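Local coordinates for protein Alpha/beta hydrolase (Streptomyces albidoflavus, PDB 6KSU) that probably cyclises non-ribosomal peptides by macrolactamization, joining residues of opposite chirality, as a penicillin-binding-protein-like enzyme of the beta-lactamase family, at residues A[193-198]-A[214-219]; A[383-388]-A[426-431]. One frame throughout, in Å; residues are numbered along the deposited sequence.

Contact 1. Residues A[193-198]-A[214-219]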
ATOM      1  N   ASP A 193     -17.072  12.174   9.612  1.00 34.37           N
ATOM      2  CA  ASP A 193     -16.321  11.971   8.384  1.00 32.21           C
ATOM      3  C   ASP A 193     -14.977  11.297   8.678  1.00 31.66           C
ATOM      4  O   ASP A 193     -14.494  11.274   9.822  1.00 27.64           O
ATOM      5  CB  ASP A 193     -16.116  13.301   7.671  1.00 31.11           C
ATOM      6  CG  ASP A 193     -15.183  14.234   8.431  1.00 35.83           C
ATOM      7  OD1 ASP A 193     -13.949  14.039   8.344  1.00 34.78           O
ATOM      8  OD2 ASP A 193     -15.674  15.164   9.111  1.00 40.01           O
ATOM      9  N   TRP A 194     -14.368  10.743   7.624  1.00 27.67           N
ATOM     10  CA  TRP A 194     -13.142   9.966   7.803  1.00 28.56           C
ATOM     11  C   TRP A 194     -12.033  10.785   8.462  1.00 23.85           C
ATOM     12  O   TRP A 194     -11.327  10.276   9.336  1.00 26.33           O
ATOM     13  CB  TRP A 194     -12.651   9.403   6.458  1.00 24.04           C
ATOM     14  CG  TRP A 194     -11.285   8.788   6.566  1.00 20.63           C
ATOM     15  CD1 TRP A 194     -10.993   7.519   6.967  1.00 22.89           C
ATOM     16  CD2 TRP A 194     -10.019   9.423   6.285  1.00 25.02           C
ATOM     17  NE1 TRP A 194      -9.620   7.312   6.944  1.00 19.63           N
ATOM     18  CE2 TRP A 194      -9.006   8.465   6.528  1.00 19.76           C
ATOM     19  CE3 TRP A 194      -9.650  10.699   5.832  1.00 24.19           C
ATOM     20  CZ2 TRP A 194      -7.657   8.746   6.362  1.00 21.97           C
ATOM     21  CZ3 TRP A 194      -8.310  10.984   5.669  1.00 23.48           C
ATOM     22  CH2 TRP A 194      -7.322  10.006   5.921  1.00 25.36           C
ATOM     23  N   TRP A 195     -11.852  12.044   8.047  1.00 22.25           N
ATOM     24  CA  TRP A 195     -10.828  12.894   8.665  1.00 28.13           C
ATOM     25  C   TRP A 195     -11.065  13.049  10.166  1.00 27.48           C
ATOM     26  O   TRP A 195     -10.164  12.800  10.982  1.00 25.17           O
ATOM     27  CB  TRP A 195     -10.806  14.277   8.012  1.00 27.12           C
ATOM     28  CG  TRP A 195     -10.278  14.341   6.614  1.00 27.25           C
ATOM     29  CD1 TRP A 195      -9.039  14.760   6.228  1.00 29.64           C
ATOM     30  CD2 TRP A 195     -10.990  14.029   5.405  1.00 28.12           C
ATOM     31  NE1 TRP A 195      -8.925  14.704   4.859  1.00 30.13           N
ATOM     32  CE2 TRP A 195     -10.107  14.259   4.329  1.00 26.67           C
ATOM     33  CE3 TRP A 195     -12.280  13.564   5.131  1.00 31.92           C
ATOM     34  CZ2 TRP A 195     -10.475  14.058   3.003  1.00 29.30           C
ATOM     35  CZ3 TRP A 195     -12.645  13.355   3.804  1.00 30.84           C
ATOM     36  CH2 TRP A 195     -11.742  13.599   2.759  1.00 31.90           C
ATOM     37  N   THR A 196     -12.273  13.481  10.544  1.00 26.38           N
ATOM     38  CA  THR A 196     -12.565  13.724  11.949  1.00 25.84           C
ATOM     39  C   THR A 196     -12.371  12.454  12.764  1.00 24.83           C
ATOM     40  O   THR A 196     -11.772  12.485  13.844  1.00 24.08           O
ATOM     41  CB  THR A 196     -13.989  14.260  12.103  1.00 28.99           C
ATOM     42  OG1 THR A 196     -14.131  15.457  11.331  1.00 30.19           O
ATOM     43  CG2 THR A 196     -14.314  14.553  13.559  1.00 28.36           C
ATOM     44  N   ALA A 197     -12.845  11.324  12.248  1.00 26.83           N
ATOM     45  CA  ALA A 197     -12.735  10.069  12.978  1.00 22.52           C
ATOM     46  C   ALA A 197     -11.288   9.602  13.058  1.00 24.49           C
ATOM     47  O   ALA A 197     -10.834   9.154  14.120  1.00 17.61           O
ATOM     48  CB  ALA A 197     -13.615   9.010  12.308  1.00 25.42           C
ATOM     49  N   MET A 198     -10.545   9.689  11.943  1.00 18.28           N
ATOM     50  CA  MET A 198      -9.124   9.359  11.975  1.00 19.57           C
ATOM     51  C   MET A 198      -8.394  10.188  13.031  1.00 20.86           C
ATOM     52  O   MET A 198      -7.612   9.661  13.835  1.00 19.43           O
ATOM     53  CB  MET A 198      -8.518   9.580  10.581  1.00 24.11           C
ATOM     54  CG  MET A 198      -7.042   9.299  10.451  1.00 17.54           C
ATOM     55  SD  MET A 198      -6.554   7.619  10.913  1.00 21.70           S
ATOM     56  CE  MET A 198      -7.066   6.641   9.505  1.00 25.90           C
ATOM     57  N   HIS A 214      -5.030  16.582   1.455  1.00 28.51           N
ATOM     58  CA  HIS A 214      -6.113  17.553   1.335  1.00 28.58           C
ATOM     59  C   HIS A 214      -7.080  17.384   2.486  1.00 30.71           C
ATOM     60  O   HIS A 214      -7.593  16.281   2.714  1.00 32.67           O
ATOM     61  CB  HIS A 214      -6.872  17.388   0.013  1.00 32.68           C
ATOM     62  CG  HIS A 214      -5.988  17.364  -1.192  1.00 38.79           C
ATOM     63  ND1 HIS A 214      -5.312  18.482  -1.638  1.00 39.65           N
ATOM     64  CD2 HIS A 214      -5.672  16.361  -2.049  1.00 35.95           C
ATOM     65  CE1 HIS A 214      -4.616  18.166  -2.718  1.00 39.00           C
ATOM     66  NE2 HIS A 214      -4.817  16.887  -2.988  1.00 37.65           N
ATOM     67  N   ASP A 215      -7.359  18.482   3.176  1.00 32.19           N
ATOM     68  CA  ASP A 215      -8.355  18.511   4.245  1.00 32.06           C
ATOM     69  C   ASP A 215      -9.522  19.388   3.809  1.00 32.09           C
ATOM     70  O   ASP A 215      -9.387  20.626   3.789  1.00 33.71           O
ATOM     71  CB  ASP A 215      -7.731  19.033   5.540  1.00 27.83           C
ATOM     72  CG  ASP A 215      -8.625  18.830   6.747  1.00 28.90           C
ATOM     73  OD1 ASP A 215      -9.822  18.555   6.551  1.00 27.96           O
ATOM     74  OD2 ASP A 215      -8.146  18.985   7.901  1.00 32.73           O
ATOM     75  N   PRO A 216     -10.673  18.816   3.447  1.00 36.94           N
ATOM     76  CA  PRO A 216     -11.810  19.633   2.991  1.00 34.79           C
ATOM     77  C   PRO A 216     -12.614  20.275   4.111  1.00 32.02           C
ATOM     78  O   PRO A 216     -13.616  20.934   3.818  1.00 37.66           O
ATOM     79  CB  PRO A 216     -12.673  18.619   2.221  1.00 30.87           C
ATOM     80  CG  PRO A 216     -12.394  17.317   2.902  1.00 37.02           C
ATOM     81  CD  PRO A 216     -10.977  17.375   3.432  1.00 33.04           C
ATOM     82  N   ARG A 217     -12.226  20.103   5.368  1.00 31.20           N
ATOM     83  CA  ARG A 217     -13.042  20.731   6.402  1.00 35.48           C
ATOM     84  C   ARG A 217     -12.532  22.137   6.695  1.00 38.17           C
ATOM     85  O   ARG A 217     -11.327  22.395   6.607  1.00 40.10           O
ATOM     86  CB  ARG A 217     -13.016  19.907   7.689  1.00 32.80           C
ATOM     87  CG  ARG A 217     -13.330  18.423   7.528  1.00 27.65           C
ATOM     88  CD  ARG A 217     -12.787  17.630   8.712  1.00 30.60           C
ATOM     89  NE  ARG A 217     -11.337  17.793   8.823  1.00 26.47           N
ATOM     90  CZ  ARG A 217     -10.608  17.448   9.880  1.00 26.52           C
ATOM     91  NH1 ARG A 217     -11.190  16.925  10.956  1.00 25.40           N
ATOM     92  NH2 ARG A 217      -9.290  17.639   9.858  1.00 24.87           N
ATOM     93  N   PRO A 218     -13.409  23.091   7.018  1.00 41.20           N
ATOM     94  CA  PRO A 218     -12.887  24.372   7.524  1.00 43.86           C
ATOM     95  C   PRO A 218     -12.055  24.149   8.766  1.00 43.05           C
ATOM     96  O   PRO A 218     -10.872  24.505   8.791  1.00 38.52           O
ATOM     97  CB  PRO A 218     -14.153  25.195   7.792  1.00 41.89           C
ATOM     98  CG  PRO A 218     -15.232  24.184   7.957  1.00 45.32           C
ATOM     99  CD  PRO A 218     -14.877  23.025   7.077  1.00 39.06           C
ATOM    100  N   GLY A 219     -12.633  23.486   9.767  1.00 50.11           N
ATOM    101  CA  GLY A 219     -11.870  23.068  10.929  1.00 53.36           C
ATOM    102  C   GLY A 219     -11.652  24.222  11.871  1.00 56.57           C
ATOM    103  O   GLY A 219     -12.579  24.981  12.177  1.00 56.60           O
TER
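T196 OG1 is held between the two segments: it donates to D193 OD2 at 2.7 Å, and from 214-219 R217 NH1 reaches it at 3.3 Å in a weak hydrogen bond. The nitrogen comes to the hydroxyl with the oxygen near the guanidinium plane. R217 can do this because its chain bends about CG-CD (chi3 -60°), which turns the guanidinium back over the helix start, its centre against W195 CB. The rotation of that group is fixed from within its own loop: NE and NH2 grip D215 side-on, one nitrogen to each carboxylate oxygen, with NE to OD1 at 2.8 Å along the syn lone pair and NH2 to OD2 at 2.6 Å. D215 OD1 takes R217 N as well, from above the carboxylate plane, which makes an Asx turn. On the helix side, D193 OD1 is the N-cap acceptor for T196 N. D193 OD1 lies 4.6 Å from R217 NE, well out of the guanidinium plane, so any attraction there would be purely electrostatic.

The indole of W195 makes the other half of the contact. NE1 donates to H214 O at 3.0 Å, on a lone pair in the carbonyl plane, though the N-H...O angle of 138° shows a bent bond. P216 CD sits 3.6 Å from the centroid of the six-membered ring, 26° off its normal, a CH-pi contact over one face; W194 CE3 lies over the opposite face.

F212 meets the same indole with its ring inclined to it, and M147, L249 and A252 also touch it. The contact thus lays a surface loop over the start of helix 194-206, while W194 and M198 pack beneath it on helix 85-98.

Contact 2. Residues A[383-388]-A[426-431]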
ATOM      1  N   SER A 383      10.245 -23.836 -15.985  1.00 65.79           N
ATOM      2  CA  SER A 383       9.912 -24.649 -17.139  1.00 59.37           C
ATOM      3  C   SER A 383      10.053 -23.863 -18.439  1.00 56.11           C
ATOM      4  O   SER A 383      10.225 -22.642 -18.456  1.00 53.89           O
ATOM      5  CB  SER A 383       8.486 -25.168 -17.004  1.00 58.98           C
ATOM      6  OG  SER A 383       7.575 -24.081 -16.963  1.00 62.35           O
ATOM      7  N   ALA A 384       9.972 -24.603 -19.546  1.00 53.38           N
ATOM      8  CA  ALA A 384       9.956 -24.075 -20.895  1.00 50.22           C
ATOM      9  C   ALA A 384       8.575 -23.510 -21.217  1.00 46.11           C
ATOM     10  O   ALA A 384       7.579 -23.928 -20.627  1.00 56.87           O
ATOM     11  CB  ALA A 384      10.314 -25.173 -21.890  1.00 46.96           C
ATOM     12  N   PRO A 385       8.492 -22.548 -22.134  1.00 39.64           N
ATOM     13  CA  PRO A 385       7.188 -21.966 -22.474  1.00 40.85           C
ATOM     14  C   PRO A 385       6.230 -23.024 -22.996  1.00 45.05           C
ATOM     15  O   PRO A 385       6.614 -23.913 -23.755  1.00 43.51           O
ATOM     16  CB  PRO A 385       7.524 -20.945 -23.565  1.00 36.43           C
ATOM     17  CG  PRO A 385       8.976 -20.680 -23.423  1.00 39.91           C
ATOM     18  CD  PRO A 385       9.587 -21.937 -22.901  1.00 36.91           C
ATOM     19  N   LEU A 386       4.970 -22.920 -22.581  1.00 35.96           N
ATOM     20  CA  LEU A 386       3.959 -23.831 -23.081  1.00 37.11           C
ATOM     21  C   LEU A 386       3.550 -23.453 -24.502  1.00 41.96           C
ATOM     22  O   LEU A 386       3.842 -22.360 -24.999  1.00 39.75           O
ATOM     23  CB  LEU A 386       2.722 -23.830 -22.187  1.00 36.59           C
ATOM     24  CG  LEU A 386       2.936 -23.962 -20.690  1.00 41.35           C
ATOM     25  CD1 LEU A 386       1.649 -23.626 -19.971  1.00 37.80           C
ATOM     26  CD2 LEU A 386       3.435 -25.354 -20.356  1.00 44.33           C
ATOM     27  N   ALA A 387       2.853 -24.389 -25.144  1.00 40.60           N
ATOM     28  CA  ALA A 387       2.254 -24.141 -26.445  1.00 43.35           C
ATOM     29  C   ALA A 387       1.289 -22.964 -26.361  1.00 40.23           C
ATOM     30  O   ALA A 387       0.530 -22.846 -25.394  1.00 43.94           O
ATOM     31  CB  ALA A 387       1.515 -25.387 -26.937  1.00 44.62           C
ATOM     32  N   PRO A 388       1.295 -22.069 -27.343  1.00 41.18           N
ATOM     33  CA  PRO A 388       0.396 -20.911 -27.277  1.00 43.69           C
ATOM     34  C   PRO A 388      -1.051 -21.374 -27.331  1.00 49.01           C
ATOM     35  O   PRO A 388      -1.485 -21.979 -28.310  1.00 54.61           O
ATOM     36  CB  PRO A 388       0.784 -20.079 -28.504  1.00 45.98           C
ATOM     37  CG  PRO A 388       1.550 -21.012 -29.402  1.00 45.68           C
ATOM     38  CD  PRO A 388       2.113 -22.111 -28.569  1.00 40.01           C
ATOM     39  N   SER A 426       4.887 -15.207 -23.029  1.00 27.00           N
ATOM     40  CA  SER A 426       5.280 -16.594 -22.825  1.00 26.83           C
ATOM     41  C   SER A 426       4.395 -17.194 -21.752  1.00 29.27           C
ATOM     42  O   SER A 426       4.312 -16.654 -20.641  1.00 27.64           O
ATOM     43  CB  SER A 426       6.737 -16.723 -22.400  1.00 25.50           C
ATOM     44  OG  SER A 426       7.588 -16.389 -23.453  1.00 31.25           O
ATOM     45  N   LEU A 427       3.733 -18.299 -22.089  1.00 30.92           N
ATOM     46  CA  LEU A 427       2.897 -19.028 -21.144  1.00 31.09           C
ATOM     47  C   LEU A 427       3.729 -20.111 -20.473  1.00 34.98           C
ATOM     48  O   LEU A 427       4.482 -20.824 -21.146  1.00 37.43           O
ATOM     49  CB  LEU A 427       1.700 -19.649 -21.856  1.00 32.07           C
ATOM     50  CG  LEU A 427       0.630 -18.682 -22.360  1.00 31.55           C
ATOM     51  CD1 LEU A 427      -0.577 -19.445 -22.821  1.00 39.92           C
ATOM     52  CD2 LEU A 427       0.256 -17.677 -21.271  1.00 31.59           C
ATOM     53  N   HIS A 428       3.596 -20.227 -19.153  1.00 31.96           N
ATOM     54  CA  HIS A 428       4.413 -21.132 -18.352  1.00 33.98           C
ATOM     55  C   HIS A 428       3.510 -21.985 -17.473  1.00 32.05           C
ATOM     56  O   HIS A 428       2.292 -21.797 -17.430  1.00 26.94           O
ATOM     57  CB  HIS A 428       5.425 -20.356 -17.495  1.00 32.66           C
ATOM     58  CG  HIS A 428       6.643 -19.935 -18.251  1.00 28.58           C
ATOM     59  ND1 HIS A 428       6.777 -18.680 -18.804  1.00 32.01           N
ATOM     60  CD2 HIS A 428       7.766 -20.613 -18.584  1.00 36.00           C
ATOM     61  CE1 HIS A 428       7.939 -18.594 -19.425  1.00 31.20           C
ATOM     62  NE2 HIS A 428       8.554 -19.759 -19.318  1.00 35.26           N
ATOM     63  N   GLU A 429       4.127 -22.919 -16.753  1.00 34.61           N
ATOM     64  CA  GLU A 429       3.377 -23.832 -15.902  1.00 39.41           C
ATOM     65  C   GLU A 429       2.824 -23.102 -14.680  1.00 39.44           C
ATOM     66  O   GLU A 429       3.255 -21.998 -14.330  1.00 37.77           O
ATOM     67  CB  GLU A 429       4.257 -25.008 -15.478  1.00 42.07           C
ATOM     68  CG  GLU A 429       4.366 -26.095 -16.572  1.00 50.25           C
ATOM     69  CD  GLU A 429       5.215 -27.294 -16.163  1.00 53.23           C
ATOM     70  OE1 GLU A 429       4.837 -27.996 -15.197  1.00 56.31           O
ATOM     71  OE2 GLU A 429       6.251 -27.547 -16.819  1.00 53.84           O
ATOM     72  N   ASP A 430       1.845 -23.736 -14.034  1.00 35.27           N
ATOM     73  CA  ASP A 430       1.121 -23.156 -12.903  1.00 38.73           C
ATOM     74  C   ASP A 430       0.383 -21.876 -13.298  1.00 38.17           C
ATOM     75  O   ASP A 430       0.110 -21.016 -12.448  1.00 41.62           O
ATOM     76  CB  ASP A 430       2.048 -22.898 -11.710  1.00 39.96           C
ATOM     77  CG  ASP A 430       2.668 -24.178 -11.163  1.00 49.77           C
ATOM     78  OD1 ASP A 430       1.959 -25.214 -11.094  1.00 50.09           O
ATOM     79  OD2 ASP A 430       3.872 -24.150 -10.811  1.00 49.85           O
ATOM     80  N   ASP A 431       0.043 -21.756 -14.587  1.00 27.42           N
ATOM     81  CA  ASP A 431      -0.667 -20.604 -15.148  1.00 29.23           C
ATOM     82  C   ASP A 431       0.142 -19.309 -15.013  1.00 33.17           C
ATOM     83  O   ASP A 431      -0.422 -18.214 -15.000  1.00 25.55           O
ATOM     84  CB  ASP A 431      -2.064 -20.427 -14.515  1.00 35.95           C
ATOM     85  CG  ASP A 431      -3.143 -21.358 -15.126  1.00 38.42           C
ATOM     86  OD1 ASP A 431      -4.172 -21.593 -14.454  1.00 42.98           O
ATOM     87  OD2 ASP A 431      -2.980 -21.852 -16.265  1.00 38.49           O
TER
HETATM   88  O   HOH W   1       4.022 -19.490 -24.545  1.00 31.67           O
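L386 N donates to L427 O at 2.6 Å with an N-H...O angle of 165°, a nearly straight backbone bond between the segments. The donor is tilted 28° from the carbonyl plane, and P385 CA comes to the same oxygen at 3.2 Å in a CA-H...O contact. A water continues the pairing: it donates to L386 O and accepts from L427 N at 2.7 Å, so both backbone polar groups of L386 and of L427 are engaged.

Side chains flank this core. L386 has CG beside its backbone N (chi1 -48°), which carries CD1 over the H428 peptide, 3.2 Å from H428 O, while CD2 meets E429 CG where the two chains cross at about a right angle. The imidazole of H428 lies with P385 CA over one face and presents the CD2 edge to S383 O, 3.2 Å away near the ring plane. S383 CB, in turn, touches E429 OE2 at 3.3 Å.

Farther out, H428 packs on P381, and L427 and P388 both touch L413 of strand 413-417. S426 pairs through its backbone with V434, and D431 forms a salt bridge with R451. These links place 426-431 at the turn of the antiparallel hairpin 420-427/432-437, and 383-388 as an extended segment laid across the end of a closed eight-stranded antiparallel beta-barrel.

From the N terminus, the chain first passes through the strands and helices of the beta-lactamase-like part. Contact 1 then closes a local loop there, with 15 residues between its segments, including the rest of helix 194-206. The chain goes on through the later strands of the seven-stranded sheet and helix 355-365. Contact 2 opens in the loop after that helix and closes 37 intervening residues later, having enclosed the first strands of the barrel. The two loops therefore lie in series, neither nested nor crossing. They are about 50 Å apart, centre to centre, on opposite sides of the chain's centre: one ties a helix to its following loop, the other an incoming segment to the barrel.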